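PDB 5C1E: pectinesterase from Aspergillus niger, which hydrolyses the methyl esters of pectin, releasing methanol and leaving free carboxylates on the polygalacturonate chain, and is probably involved in maceration and soft-rotting of plant tissue. Local coordinates for residues A[24-29]-A[49-54]; A[36-41]-A[55-60]; A[95-100]-A[122-127]; A[101-106]-A[128-133]. All coordinates share one frame; numbering follows the deposited sequence. Where two conformers were deposited one is given.

Contact 1 of 4, residues A[24-29]-A[49-54]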
loop_
_atom_site.group_PDB
_atom_site.type_symbol
_atom_site.label_atom_id
_atom_site.label_comp_id
_atom_site.label_asym_id
_atom_site.label_seq_id
_atom_site.Cartn_x
_atom_site.Cartn_y
_atom_site.Cartn_z
ATOM N N ASP A 24 15.983 -16.513 4.418
ATOM C CA ASP A 24 16.995 -17.027 5.339
ATOM C C ASP A 24 17.255 -16.040 6.467
ATOM O O ASP A 24 17.433 -16.457 7.607
ATOM C CB ASP A 24 18.292 -17.352 4.605
ATOM C CG ASP A 24 18.172 -18.576 3.720
ATOM O OD1 ASP A 24 17.194 -19.321 3.829
ATOM O OD2 ASP A 24 19.078 -18.780 2.908
ATOM N N ALA A 25 17.273 -14.732 6.167
ATOM C CA ALA A 25 17.484 -13.721 7.220
ATOM C C ALA A 25 16.298 -13.644 8.192
ATOM O O ALA A 25 16.484 -13.548 9.408
ATOM C CB ALA A 25 17.757 -12.347 6.629
ATOM N N LEU A 26 15.083 -13.665 7.647
ATOM C CA LEU A 26 13.870 -13.733 8.465
ATOM C C LEU A 26 13.906 -14.961 9.396
ATOM O O LEU A 26 13.626 -14.843 10.588
ATOM C CB LEU A 26 12.616 -13.780 7.578
ATOM C CG LEU A 26 12.299 -12.509 6.781
ATOM C CD1 LEU A 26 11.154 -12.754 5.804
ATOM C CD2 LEU A 26 11.965 -11.360 7.722
ATOM N N ASP A 27 14.256 -16.126 8.842
ATOM C CA ASP A 27 14.426 -17.358 9.643
ATOM C C ASP A 27 15.455 -17.156 10.751
ATOM O O ASP A 27 15.251 -17.605 11.887
ATOM C CB ASP A 27 14.851 -18.562 8.769
ATOM C CG ASP A 27 13.734 -19.065 7.834
ATOM O OD1 ASP A 27 12.567 -18.687 8.004
ATOM O OD2 ASP A 27 14.034 -19.850 6.915
ATOM N N ALA A 28 16.560 -16.496 10.427
ATOM C CA ALA A 28 17.618 -16.239 11.398
ATOM C C ALA A 28 17.183 -15.394 12.600
ATOM O O ALA A 28 17.839 -15.422 13.625
ATOM C CB ALA A 28 18.820 -15.593 10.727
ATOM N N LEU A 29 16.102 -14.635 12.477
ATOM C CA LEU A 29 15.579 -13.883 13.625
ATOM C C LEU A 29 15.017 -14.798 14.705
ATOM O O LEU A 29 15.063 -14.455 15.878
ATOM C CB LEU A 29 14.471 -12.920 13.189
ATOM C CG LEU A 29 14.908 -11.836 12.192
ATOM C CD1 LEU A 29 13.701 -11.008 11.800
ATOM C CD2 LEU A 29 16.011 -10.954 12.753
ATOM N N LEU A 49 7.058 -14.523 1.027
ATOM C CA LEU A 49 7.453 -14.334 2.423
ATOM C C LEU A 49 6.271 -14.087 3.345
ATOM O O LEU A 49 5.303 -13.427 2.969
ATOM C CB LEU A 49 8.399 -13.138 2.518
ATOM C CG LEU A 49 9.642 -13.229 1.645
ATOM C CD1 LEU A 49 10.395 -11.914 1.683
ATOM C CD2 LEU A 49 10.512 -14.389 2.107
ATOM N N THR A 50 6.346 -14.628 4.555
ATOM C CA THR A 50 5.419 -14.259 5.621
ATOM C C THR A 50 6.243 -13.619 6.716
ATOM O O THR A 50 7.211 -14.230 7.194
ATOM C CB THR A 50 4.637 -15.470 6.159
ATOM O OG1 THR A 50 3.843 -16.008 5.093
ATOM C CG2 THR A 50 3.723 -15.061 7.316
ATOM N N ILE A 51 5.889 -12.395 7.086
ATOM C CA ILE A 51 6.609 -11.652 8.130
ATOM C C ILE A 51 5.812 -11.759 9.433
ATOM O O ILE A 51 4.800 -11.065 9.612
ATOM C CB ILE A 51 6.770 -10.157 7.810
ATOM C CG1 ILE A 51 7.261 -9.906 6.377
ATOM C CG2 ILE A 51 7.713 -9.486 8.810
ATOM C CD1 ILE A 51 8.593 -10.489 6.017
ATOM N N ASP A 52 6.254 -12.635 10.337
ATOM C CA ASP A 52 5.528 -12.869 11.589
ATOM C C ASP A 52 6.405 -12.739 12.829
ATOM O O ASP A 52 6.053 -13.240 13.879
ATOM C CB ASP A 52 4.842 -14.244 11.560
ATOM C CG ASP A 52 5.832 -15.382 11.374
ATOM O OD1 ASP A 52 7.058 -15.130 11.469
ATOM O OD2 ASP A 52 5.380 -16.518 11.124
ATOM N N TYR A 53 7.528 -12.046 12.708
ATOM C CA TYR A 53 8.449 -11.858 13.821
ATOM C C TYR A 53 7.721 -11.232 15.023
ATOM O O TYR A 53 6.892 -10.315 14.861
ATOM C CB TYR A 53 9.602 -10.969 13.346
ATOM C CG TYR A 53 10.687 -10.738 14.365
ATOM C CD1 TYR A 53 11.438 -11.807 14.863
ATOM C CD2 TYR A 53 10.968 -9.461 14.823
ATOM C CE1 TYR A 53 12.436 -11.591 15.801
ATOM C CE2 TYR A 53 11.961 -9.236 15.765
ATOM C CZ TYR A 53 12.691 -10.314 16.252
ATOM O OH TYR A 53 13.694 -10.124 17.189
ATOM N N ALA A 54 8.031 -11.731 16.224
ATOM C CA ALA A 54 7.371 -11.287 17.450
ATOM C C ALA A 54 7.789 -9.894 17.890
ATOM O O ALA A 54 7.022 -9.187 18.512
ATOM C CB ALA A 54 7.607 -12.291 18.576
#
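Leu26 and Leu29, one turn apart on helix 22-29, rest on Leu49, Ile51 and Tyr53 in a contact made without any hydrogen bond. The short axes of helix 24-29 and strand 49-51 run 9.9 Å apart at 31°, a separation spanned by side chains.

Leu29 can be followed outward. Its CB already touches the tyrosine, 3.6 Å from CE1 of Tyr53. CG stands anti to the carbonyl carbon of its own residue (chi1 -62°), which carries the branch on over the ring. CD1 then lies above the ring face, 4.1 Å from the centroid of Tyr53 and 19° off the normal, displaced toward CG and CD1 of the ring: a CH-pi contact. CD2 turns instead to Ala36 on strand 36-40. The ring that receives this leucine is fixed at its far end, where Tyr53 OH is hydrogen-bonded to the backbone oxygen of Ser34.

Leu26 works with its tip. Its CD1 presses on CD1 of Ile51 at 3.4 Å, tighter than an ordinary methyl contact, and meets CD2 of Leu49 at 4.1 Å. Leu26 CD2 also reaches Ile51 CD1, at 3.9 Å, so the isoleucine methyl sits against both branches of the leucine. The Leu26 and Ile51 side chains cross at about a right angle. Leu57 of strand 57-61 touches Leu26, Leu29 and Ile51 from within the fold.

The helix thereby lies across the end of the hydrophobic interior formed by the first coils, the N-terminal helical cap characteristic of right-handed parallel beta-helices such as the pectin methylesterases.

Contact 2 of 4, residues A[36-41]-A[55-60]. With NAG (2-acetamido-2-deoxy-beta-D-glucopyranose), chain B.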
loop_
_atom_site.group_PDB
_atom_site.type_symbol
_atom_site.label_atom_id
_atom_site.label_comp_id
_atom_site.label_asym_id
_atom_site.label_seq_id
_atom_site.Cartn_x
_atom_site.Cartn_y
_atom_site.Cartn_z
ATOM N N ALA A 36 14.713 -5.812 15.778
ATOM C CA ALA A 36 15.655 -6.361 14.824
ATOM C C ALA A 36 15.520 -5.634 13.502
ATOM O O ALA A 36 14.513 -4.989 13.232
ATOM C CB ALA A 36 15.388 -7.842 14.633
ATOM N N CYS A 37 16.551 -5.746 12.682
ATOM C CA CYS A 37 16.501 -5.193 11.352
ATOM C C CYS A 37 17.328 -6.004 10.384
ATOM O O CYS A 37 18.267 -6.721 10.763
ATOM C CB CYS A 37 16.905 -3.717 11.341
ATOM S SG CYS A 37 18.541 -3.355 11.980
ATOM N N ILE A 38 16.917 -5.906 9.126
ATOM C CA ILE A 38 17.530 -6.622 8.030
ATOM C C ILE A 38 17.770 -5.589 6.924
ATOM O O ILE A 38 16.881 -4.770 6.613
ATOM C CB ILE A 38 16.632 -7.770 7.505
ATOM C CG1 ILE A 38 16.401 -8.822 8.594
ATOM C CG2 ILE A 38 17.265 -8.438 6.290
ATOM C CD1 ILE A 38 15.360 -9.880 8.254
ATOM N N TYR A 39 18.985 -5.617 6.384
ATOM C CA TYR A 39 19.370 -4.831 5.217
ATOM C C TYR A 39 19.479 -5.756 4.021
ATOM O O TYR A 39 20.211 -6.753 4.067
ATOM C CB TYR A 39 20.711 -4.136 5.454
ATOM C CG TYR A 39 21.356 -3.531 4.214
ATOM C CD1 TYR A 39 20.907 -2.324 3.675
ATOM C CD2 TYR A 39 22.446 -4.141 3.604
ATOM C CE1 TYR A 39 21.502 -1.773 2.539
ATOM C CE2 TYR A 39 23.051 -3.582 2.479
ATOM C CZ TYR A 39 22.581 -2.395 1.957
ATOM O OH TYR A 39 23.182 -1.847 0.820
ATOM N N VAL A 40 18.770 -5.405 2.951
ATOM C CA VAL A 40 18.781 -6.179 1.720
ATOM C C VAL A 40 19.518 -5.402 0.642
ATOM O O VAL A 40 19.156 -4.256 0.311
ATOM C CB VAL A 40 17.354 -6.526 1.251
ATOM C CG1 VAL A 40 17.372 -7.527 0.091
ATOM C CG2 VAL A 40 16.549 -7.100 2.405
ATOM N N ALA A 41 20.578 -6.018 0.123
ATOM C CA ALA A 41 21.324 -5.449 -0.964
ATOM C C ALA A 41 20.604 -5.702 -2.274
ATOM O O ALA A 41 19.689 -6.529 -2.373
ATOM C CB ALA A 41 22.726 -6.020 -1.012
ATOM N N GLY A 55 9.017 -9.509 17.587
ATOM C CA GLY A 55 9.499 -8.188 17.930
ATOM C C GLY A 55 9.243 -7.152 16.839
ATOM O O GLY A 55 8.557 -7.419 15.856
ATOM N N ASN A 56 9.775 -5.950 17.031
ATOM C CA ASN A 56 9.646 -4.894 16.035
ATOM C C ASN A 56 10.745 -5.028 14.990
ATOM O O ASN A 56 11.923 -4.839 15.289
ATOM C CB ASN A 56 9.699 -3.516 16.683
ATOM C CG ASN A 56 8.332 -3.033 17.135
ATOM O OD1 ASN A 56 7.327 -3.758 17.044
ATOM N ND2 ASN A 56 8.858 -1.843 17.960
ATOM N N LEU A 57 10.344 -5.383 13.776
ATOM C CA LEU A 57 11.273 -5.622 12.663
ATOM C C LEU A 57 11.239 -4.442 11.715
ATOM O O LEU A 57 10.154 -3.912 11.414
ATOM C CB LEU A 57 10.891 -6.894 11.907
ATOM C CG LEU A 57 11.683 -7.243 10.654
ATOM C CD1 LEU A 57 13.118 -7.574 11.030
ATOM C CD2 LEU A 57 11.063 -8.415 9.924
ATOM N N THR A 58 12.429 -4.030 11.275
ATOM C CA THR A 58 12.589 -3.087 10.160
ATOM C C THR A 58 13.363 -3.746 9.025
ATOM O O THR A 58 14.442 -4.334 9.244
ATOM C CB THR A 58 13.310 -1.801 10.614
ATOM O OG1 THR A 58 12.547 -1.208 11.653
ATOM C CG2 THR A 58 13.434 -0.807 9.457
ATOM N N LEU A 59 12.804 -3.673 7.810
ATOM C CA LEU A 59 13.470 -4.163 6.616
ATOM C C LEU A 59 13.896 -2.980 5.733
ATOM O O LEU A 59 13.050 -2.170 5.342
ATOM C CB LEU A 59 12.506 -5.069 5.865
ATOM C CG LEU A 59 12.952 -5.910 4.676
ATOM C CD1 LEU A 59 14.088 -6.886 4.980
ATOM C CD2 LEU A 59 11.723 -6.681 4.215
ATOM N N TYR A 60 15.197 -2.869 5.457
ATOM C CA TYR A 60 15.746 -1.766 4.682
ATOM C C TYR A 60 16.271 -2.259 3.368
ATOM O O TYR A 60 17.030 -3.221 3.337
ATOM C CB TYR A 60 16.959 -1.170 5.376
ATOM C CG TYR A 60 16.739 -0.532 6.706
ATOM C CD1 TYR A 60 16.137 0.710 6.805
ATOM C CD2 TYR A 60 17.191 -1.138 7.867
ATOM C CE1 TYR A 60 15.979 1.334 8.038
ATOM C CE2 TYR A 60 17.033 -0.522 9.094
ATOM C CZ TYR A 60 16.431 0.719 9.171
ATOM O OH TYR A 60 16.263 1.313 10.396
HETATM C C1 NAG B . 7.509 -1.578 19.567
HETATM C C2 NAG B . 8.376 -0.907 20.618
HETATM C C3 NAG B . 7.480 0.121 21.303
HETATM C C4 NAG B . 6.869 1.073 20.255
HETATM C C5 NAG B . 6.332 0.347 19.006
HETATM C C6 NAG B . 6.045 1.291 17.847
HETATM C C7 NAG B . 10.290 -2.186 21.542
HETATM C C8 NAG B . 10.761 -3.249 22.497
HETATM N N2 NAG B . 8.977 -1.907 21.501
HETATM O O3 NAG B . 8.224 0.828 22.280
HETATM O O4 NAG B . 5.821 1.840 20.830
HETATM O O5 NAG B . 7.249 -0.623 18.552
HETATM O O6 NAG B . 5.434 0.568 16.794
HETATM O O7 NAG B . 11.129 -1.621 20.846
#
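Tyr60 and Cys37 project to one side of a pair of parallel strands, Ile38, Leu57 and Leu59 to the other. On the inner side Leu59 leans across toward its neighbour strand. Its CG is anti to the backbone N (chi1 -171°), and this brings CD1 between two partners, 3.7 Å from CB of Ile38 and 3.6 Å from CG2 of Val40, with the leucine running obliquely to both. Leu57 tilts the same way, and its CD1 reaches CB of Ala36 at 4.3 Å and CD1 of Ile38 at 4.2 Å. Helix 22-29 covers this apolar side through Leu29 over Ala36 and Leu26 over Ile38.

The strands belong to successive coils of the right-handed parallel beta-helix. Ala36 is level with Leu57 and Tyr39 with Tyr60, and the short strand axes are nearly parallel. Five backbone hydrogen bonds join them; the straightest runs from Tyr60 N to Ile38 O, 2.8 Å with an angle of 173° at the hydrogen, followed by Val40 N to Tyr60 O.

On the opposite side, the Tyr60 ring approaches Cys37 with its CE2 atom, 3.9 Å from the cysteine CB, while CG2 of Thr58, two residues earlier on the same strand, lies over one face of that ring near its rim. SG of Cys37 occupies the position between its backbone N and carbonyl carbon (chi1 58°) and forms the disulfide with Cys10, tying strand 36-40 to the N-terminal segment. At the start of the strand pair, Ala36 N donates to Asn56 O, and the Asn56 side chain, led away from strand 36-40, carries the N-acetylglucosamine stub.

Contact 3 of 4, residues A[95-100]-A[122-127]. With NAG (2-acetamido-2-deoxy-beta-D-glucopyranose), chain B.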
loop_
_atom_site.group_PDB
_atom_site.type_symbol
_atom_site.label_atom_id
_atom_site.label_comp_id
_atom_site.label_asym_id
_atom_site.label_seq_id
_atom_site.Cartn_x
_atom_site.Cartn_y
_atom_site.Cartn_z
ATOM N N ASN A 95 3.461 -11.236 3.072
ATOM C CA ASN A 95 2.337 -11.266 3.992
ATOM C C ASN A 95 2.813 -10.749 5.335
ATOM O O ASN A 95 3.560 -11.428 6.021
ATOM C CB ASN A 95 1.792 -12.707 4.110
ATOM C CG ASN A 95 0.608 -12.833 5.053
ATOM O OD1 ASN A 95 0.076 -11.844 5.561
ATOM N ND2 ASN A 95 0.167 -14.074 5.272
ATOM N N VAL A 96 2.404 -9.539 5.702
ATOM C CA VAL A 96 2.870 -8.933 6.948
ATOM C C VAL A 96 1.844 -9.121 8.055
ATOM O O VAL A 96 0.774 -8.488 8.053
ATOM C CB VAL A 96 3.163 -7.441 6.784
ATOM C CG1 VAL A 96 3.735 -6.875 8.070
ATOM C CG2 VAL A 96 4.142 -7.206 5.645
ATOM N N VAL A 97 2.179 -9.972 9.011
ATOM C CA VAL A 97 1.330 -10.182 10.188
ATOM C C VAL A 97 2.058 -9.822 11.492
ATOM O O VAL A 97 1.698 -10.283 12.583
ATOM C CB VAL A 97 0.764 -11.610 10.233
ATOM C CG1 VAL A 97 -0.143 -11.840 9.044
ATOM C CG2 VAL A 97 1.875 -12.651 10.297
ATOM N N SER A 98 3.043 -8.937 11.395
ATOM C CA SER A 98 3.860 -8.580 12.547
ATOM C C SER A 98 3.620 -7.112 12.908
ATOM O O SER A 98 3.980 -6.200 12.137
ATOM C CB SER A 98 5.335 -8.843 12.206
ATOM O OG SER A 98 6.215 -8.422 13.232
ATOM N N ASP A 99 3.040 -6.866 14.087
ATOM C CA ASP A 99 2.864 -5.492 14.552
ATOM C C ASP A 99 4.168 -4.684 14.497
ATOM O O ASP A 99 5.248 -5.190 14.800
ATOM C CB ASP A 99 2.331 -5.442 15.984
ATOM C CG ASP A 99 0.863 -5.825 16.093
ATOM O OD1 ASP A 99 0.114 -5.866 15.093
ATOM O OD2 ASP A 99 0.450 -6.073 17.238
ATOM N N GLY A 100 4.049 -3.424 14.107
ATOM C CA GLY A 100 5.166 -2.487 14.183
ATOM C C GLY A 100 6.198 -2.635 13.086
ATOM O O GLY A 100 7.226 -1.964 13.117
ATOM N N VAL A 122 0.220 -7.997 1.522
ATOM C CA VAL A 122 -0.889 -7.856 2.449
ATOM C C VAL A 122 -0.344 -7.312 3.763
ATOM O O VAL A 122 0.653 -7.816 4.318
ATOM C CB VAL A 122 -1.743 -9.144 2.639
ATOM C CG1 VAL A 122 -0.899 -10.367 2.871
ATOM C CG2 VAL A 122 -2.743 -8.976 3.783
ATOM N N GLY A 123 -0.994 -6.261 4.228
ATOM C CA GLY A 123 -0.738 -5.706 5.541
ATOM C C GLY A 123 -1.830 -6.127 6.487
ATOM O O GLY A 123 -2.977 -5.720 6.327
ATOM N N ASN A 124 -1.486 -6.957 7.466
ATOM C CA ASN A 124 -2.485 -7.499 8.393
ATOM C C ASN A 124 -1.965 -7.473 9.826
ATOM O O ASN A 124 -1.801 -8.512 10.470
ATOM C CB ASN A 124 -2.887 -8.907 7.947
ATOM C CG ASN A 124 -4.019 -9.487 8.765
ATOM O OD1 ASN A 124 -4.816 -8.762 9.348
ATOM N ND2 ASN A 124 -4.082 -10.807 8.823
ATOM N N ALA A 125 -1.733 -6.261 10.304
ATOM C CA ALA A 125 -1.188 -5.986 11.634
ATOM C C ALA A 125 -1.226 -4.473 11.881
ATOM O O ALA A 125 -1.522 -3.682 10.983
ATOM C CB ALA A 125 0.237 -6.499 11.744
ATOM N N ASP A 126 -0.937 -4.070 13.109
ATOM C CA ASP A 126 -0.988 -2.657 13.477
ATOM C C ASP A 126 0.375 -1.970 13.421
ATOM O O ASP A 126 1.424 -2.608 13.537
ATOM C CB ASP A 126 -1.524 -2.496 14.905
ATOM C CG ASP A 126 -3.008 -2.773 15.025
ATOM O OD1 ASP A 126 -3.803 -2.298 14.180
ATOM O OD2 ASP A 126 -3.390 -3.437 16.014
ATOM N N GLN A 127 0.326 -0.649 13.291
ATOM C CA GLN A 127 1.508 0.213 13.241
ATOM C C GLN A 127 2.493 -0.215 12.159
ATOM O O GLN A 127 3.695 -0.345 12.405
ATOM C CB GLN A 127 2.161 0.287 14.630
ATOM C CG GLN A 127 1.142 0.721 15.662
ATOM C CD GLN A 127 1.716 1.209 16.974
ATOM O OE1 GLN A 127 2.909 1.077 17.262
ATOM N NE2 GLN A 127 0.844 1.786 17.793
HETATM C C1 NAG B . 7.509 -1.578 19.567
HETATM C C2 NAG B . 8.376 -0.907 20.618
HETATM C C3 NAG B . 7.480 0.121 21.303
HETATM C C4 NAG B . 6.869 1.073 20.255
HETATM C C5 NAG B . 6.332 0.347 19.006
HETATM C C6 NAG B . 6.045 1.291 17.847
HETATM C C7 NAG B . 10.290 -2.186 21.542
HETATM C C8 NAG B . 10.761 -3.249 22.497
HETATM N N2 NAG B . 8.977 -1.907 21.501
HETATM O O3 NAG B . 8.224 0.828 22.280
HETATM O O4 NAG B . 5.821 1.840 20.830
HETATM O O5 NAG B . 7.249 -0.623 18.552
HETATM O O6 NAG B . 5.434 0.568 16.794
HETATM O O7 NAG B . 11.129 -1.621 20.846
HETATM O O HOH W 1 -2.522 -11.924 6.497
HETATM O O HOH W 2 -2.127 -5.231 17.800
#
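Asn95 and Val122 lie alongside each other because the asparagine CG is anti to its backbone N (chi1 -180°) while CG1 of Val122 stands between backbone N and carbonyl carbon (chi1 47°); OD1 of Asn95 thus comes to 3.2 Å from that methyl. The pair belongs to strands 94-96 and 121-124, neighbours on successive coils of the parallel beta-helix, which run side by side into the turns beyond. Val96 holds the strands with both backbone groups: its N donates to Val122 O and its O accepts from Asn124 N, each 2.8 Å.

Past the strands the spacing persists by other means. Ala125 points its CB into the turn of Val97 to Gly100, and touches OD1 of Asp99. That same oxygen receives Asp126 N at 2.9 Å, a straight bond (170°) arriving from above the carboxylate plane. Gly100 N then donates to Asp126 O, restoring backbone pairing. Asp126 OD1 is taken up by Thr148 N on the following coil.

Waters join the outer polar groups. One donates to Asn95 OD1 and accepts from Asn124 ND2. The other donates to both carboxylates, lying 2.8 Å from Asp99 OD2 and 2.8 Å from Asp126 OD2.

Contact 4 of 4, residues A[101-106]-A[128-133]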
loop_
_atom_site.group_PDB
_atom_site.type_symbol
_atom_site.label_atom_id
_atom_site.label_comp_id
_atom_site.label_asym_id
_atom_site.label_seq_id
_atom_site.Cartn_x
_atom_site.Cartn_y
_atom_site.Cartn_z
ATOM N N PHE A 101 5.941 -3.519 12.121
ATOM C CA PHE A 101 6.857 -3.717 11.001
ATOM C C PHE A 101 7.033 -2.405 10.211
ATOM O O PHE A 101 6.064 -1.654 9.997
ATOM C CB PHE A 101 6.309 -4.818 10.083
ATOM C CG PHE A 101 7.125 -5.060 8.846
ATOM C CD1 PHE A 101 8.365 -5.686 8.921
ATOM C CD2 PHE A 101 6.631 -4.704 7.587
ATOM C CE1 PHE A 101 9.104 -5.937 7.771
ATOM C CE2 PHE A 101 7.357 -4.959 6.442
ATOM C CZ PHE A 101 8.606 -5.567 6.533
ATOM N N SER A 102 8.267 -2.142 9.792
ATOM C CA SER A 102 8.564 -1.018 8.900
ATOM C C SER A 102 9.378 -1.516 7.729
ATOM O O SER A 102 10.264 -2.358 7.907
ATOM C CB SER A 102 9.335 0.069 9.634
ATOM O OG SER A 102 8.626 0.491 10.763
ATOM N N MET A 103 9.094 -1.004 6.533
ATOM C CA MET A 103 9.857 -1.381 5.355
ATOM C C MET A 103 10.250 -0.111 4.596
ATOM O O MET A 103 9.432 0.803 4.439
ATOM C CB MET A 103 9.062 -2.353 4.480
ATOM C CG MET A 103 9.866 -2.925 3.322
ATOM S SD MET A 103 9.041 -4.324 2.543
ATOM C CE MET A 103 7.818 -3.523 1.525
ATOM N N TYR A 104 11.514 -0.048 4.187
ATOM C CA TYR A 104 12.082 1.116 3.516
ATOM C C TYR A 104 12.705 0.718 2.207
ATOM O O TYR A 104 13.590 -0.150 2.170
ATOM C CB TYR A 104 13.194 1.773 4.357
ATOM C CG TYR A 104 12.754 2.421 5.637
ATOM C CD1 TYR A 104 12.547 1.656 6.780
ATOM C CD2 TYR A 104 12.539 3.809 5.723
ATOM C CE1 TYR A 104 12.140 2.235 7.952
ATOM C CE2 TYR A 104 12.160 4.398 6.921
ATOM C CZ TYR A 104 11.970 3.594 8.025
ATOM O OH TYR A 104 11.567 4.100 9.220
ATOM N N ASN A 105 12.274 1.380 1.140
ATOM C CA ASN A 105 12.949 1.285 -0.165
ATOM C C ASN A 105 13.065 -0.128 -0.740
ATOM O O ASN A 105 14.143 -0.556 -1.171
ATOM C CB ASN A 105 14.322 1.953 -0.065
ATOM C CG ASN A 105 14.236 3.335 0.513
ATOM O OD1 ASN A 105 14.733 3.606 1.610
ATOM N ND2 ASN A 105 13.582 4.228 -0.212
ATOM N N ILE A 106 11.933 -0.835 -0.734
ATOM C CA ILE A 106 11.829 -2.182 -1.305
ATOM C C ILE A 106 10.666 -2.201 -2.289
ATOM O O ILE A 106 9.619 -1.598 -2.023
ATOM C CB ILE A 106 11.676 -3.230 -0.188
ATOM C CG1 ILE A 106 13.014 -3.307 0.572
ATOM C CG2 ILE A 106 11.239 -4.572 -0.768
ATOM C CD1 ILE A 106 13.289 -4.533 1.350
ATOM N N LEU A 128 1.960 -0.471 10.967
ATOM C CA LEU A 128 2.769 -0.809 9.799
ATOM C C LEU A 128 3.179 0.441 9.057
ATOM O O LEU A 128 2.331 1.283 8.705
ATOM C CB LEU A 128 2.006 -1.734 8.851
ATOM C CG LEU A 128 1.520 -3.030 9.501
ATOM C CD1 LEU A 128 0.907 -3.934 8.432
ATOM C CD2 LEU A 128 2.641 -3.747 10.257
ATOM N N GLY A 129 4.477 0.578 8.826
ATOM C CA GLY A 129 5.024 1.763 8.142
ATOM C C GLY A 129 5.799 1.378 6.908
ATOM O O GLY A 129 6.697 0.532 6.980
ATOM N N PHE A 130 5.456 2.001 5.783
ATOM C CA PHE A 130 6.098 1.737 4.505
ATOM C C PHE A 130 6.577 3.050 3.896
ATOM O O PHE A 130 5.799 3.980 3.722
ATOM C CB PHE A 130 5.128 1.025 3.547
ATOM C CG PHE A 130 4.641 -0.291 4.059
ATOM C CD1 PHE A 130 3.506 -0.371 4.847
ATOM C CD2 PHE A 130 5.329 -1.468 3.762
ATOM C CE1 PHE A 130 3.054 -1.601 5.319
ATOM C CE2 PHE A 130 4.893 -2.699 4.245
ATOM C CZ PHE A 130 3.761 -2.762 5.026
ATOM N N TYR A 131 7.863 3.105 3.569
ATOM C CA TYR A 131 8.518 4.334 3.180
ATOM C C TYR A 131 9.320 4.119 1.911
ATOM O O TYR A 131 10.243 3.321 1.883
ATOM C CB TYR A 131 9.475 4.763 4.304
ATOM C CG TYR A 131 8.797 4.895 5.651
ATOM C CD1 TYR A 131 8.194 6.081 6.024
ATOM C CD2 TYR A 131 8.741 3.830 6.532
ATOM C CE1 TYR A 131 7.567 6.207 7.256
ATOM C CE2 TYR A 131 8.110 3.943 7.758
ATOM C CZ TYR A 131 7.529 5.138 8.109
ATOM O OH TYR A 131 6.915 5.266 9.325
ATOM N N GLY A 132 8.983 4.836 0.852
ATOM C CA GLY A 132 9.747 4.725 -0.376
ATOM C C GLY A 132 9.689 3.362 -1.024
ATOM O O GLY A 132 10.633 2.974 -1.715
ATOM N N CYS A 133 8.581 2.634 -0.836
ATOM C CA CYS A 133 8.431 1.292 -1.398
ATOM C C CYS A 133 7.588 1.321 -2.679
ATOM O O CYS A 133 6.837 2.266 -2.936
ATOM C CB CYS A 133 7.758 0.359 -0.376
ATOM S SG CYS A 133 8.743 0.031 1.091
#
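Stacked tyrosines on strands of adjacent coils of the parallel beta-helix mark this contact: Tyr104 of strand 102-104 and Tyr131 of strand 128-131 lie side by side and point the same way. Their rings form an offset stack, centroids 4.7 Å apart and planes at 15°. CD2 of Tyr131 sits over the face of Tyr104 near its rim, 3.5 Å from CE2 of Tyr104. Both hydroxyls are held by Asp296, Tyr104 OH by its carboxylate and Tyr131 OH by its backbone N, which fixes the ring tips. On this tyrosine side Tyr131 OH comes close over Gly129, which has no side chain there.

On the other side of the sheet the packing is apolar. Phe130 brings CE2 to the edge of the Phe101 ring, 4.0 Å from CE2 of Phe101, the two side chains crossing at about a right angle. Met103, bent at its last torsion (chi3 79°), curls its CE to 3.9 Å from Phe130 CD2 and 3.7 Å from SG of Cys133.

Four backbone hydrogen bonds of 2.9 to 3.0 Å join the strands, beginning with Gly129 N to Phe101 O and ending with Asn105 N to Tyr131 O.

Strand 57-61 pairs with the far edge of strand 102-104, Tyr60 meeting the Tyr104 ring. Across the interior Phe101 and Leu128 pack on Val96, and Met103 and Phe130 on Leu121, of strands 94-96 and 121-124.

Contact 4 is the most deeply buried of the four, whereas contacts 1, 2 and 3 are partly buried. Contacts 2 and 4 belong to one parallel sheet, where strand 57-61 pairs with strand 102-104; contacts 1 and 3 meet in another, through strands 49-51 and 94-96. Their chemistry follows their place: side chains alone at the helical end, backbone bonds plus side-chain packing in contacts 2 and 4, and backbone bonds supplemented by waters and an aspartate side chain in contact 3. The helix of contact 1 packs on the strands of contact 2, and Ser98 OG of contact 3 probably bonds Tyr53 O of contact 1. The glycan carried by Asn56 of contact 2 also lies beside contact 3.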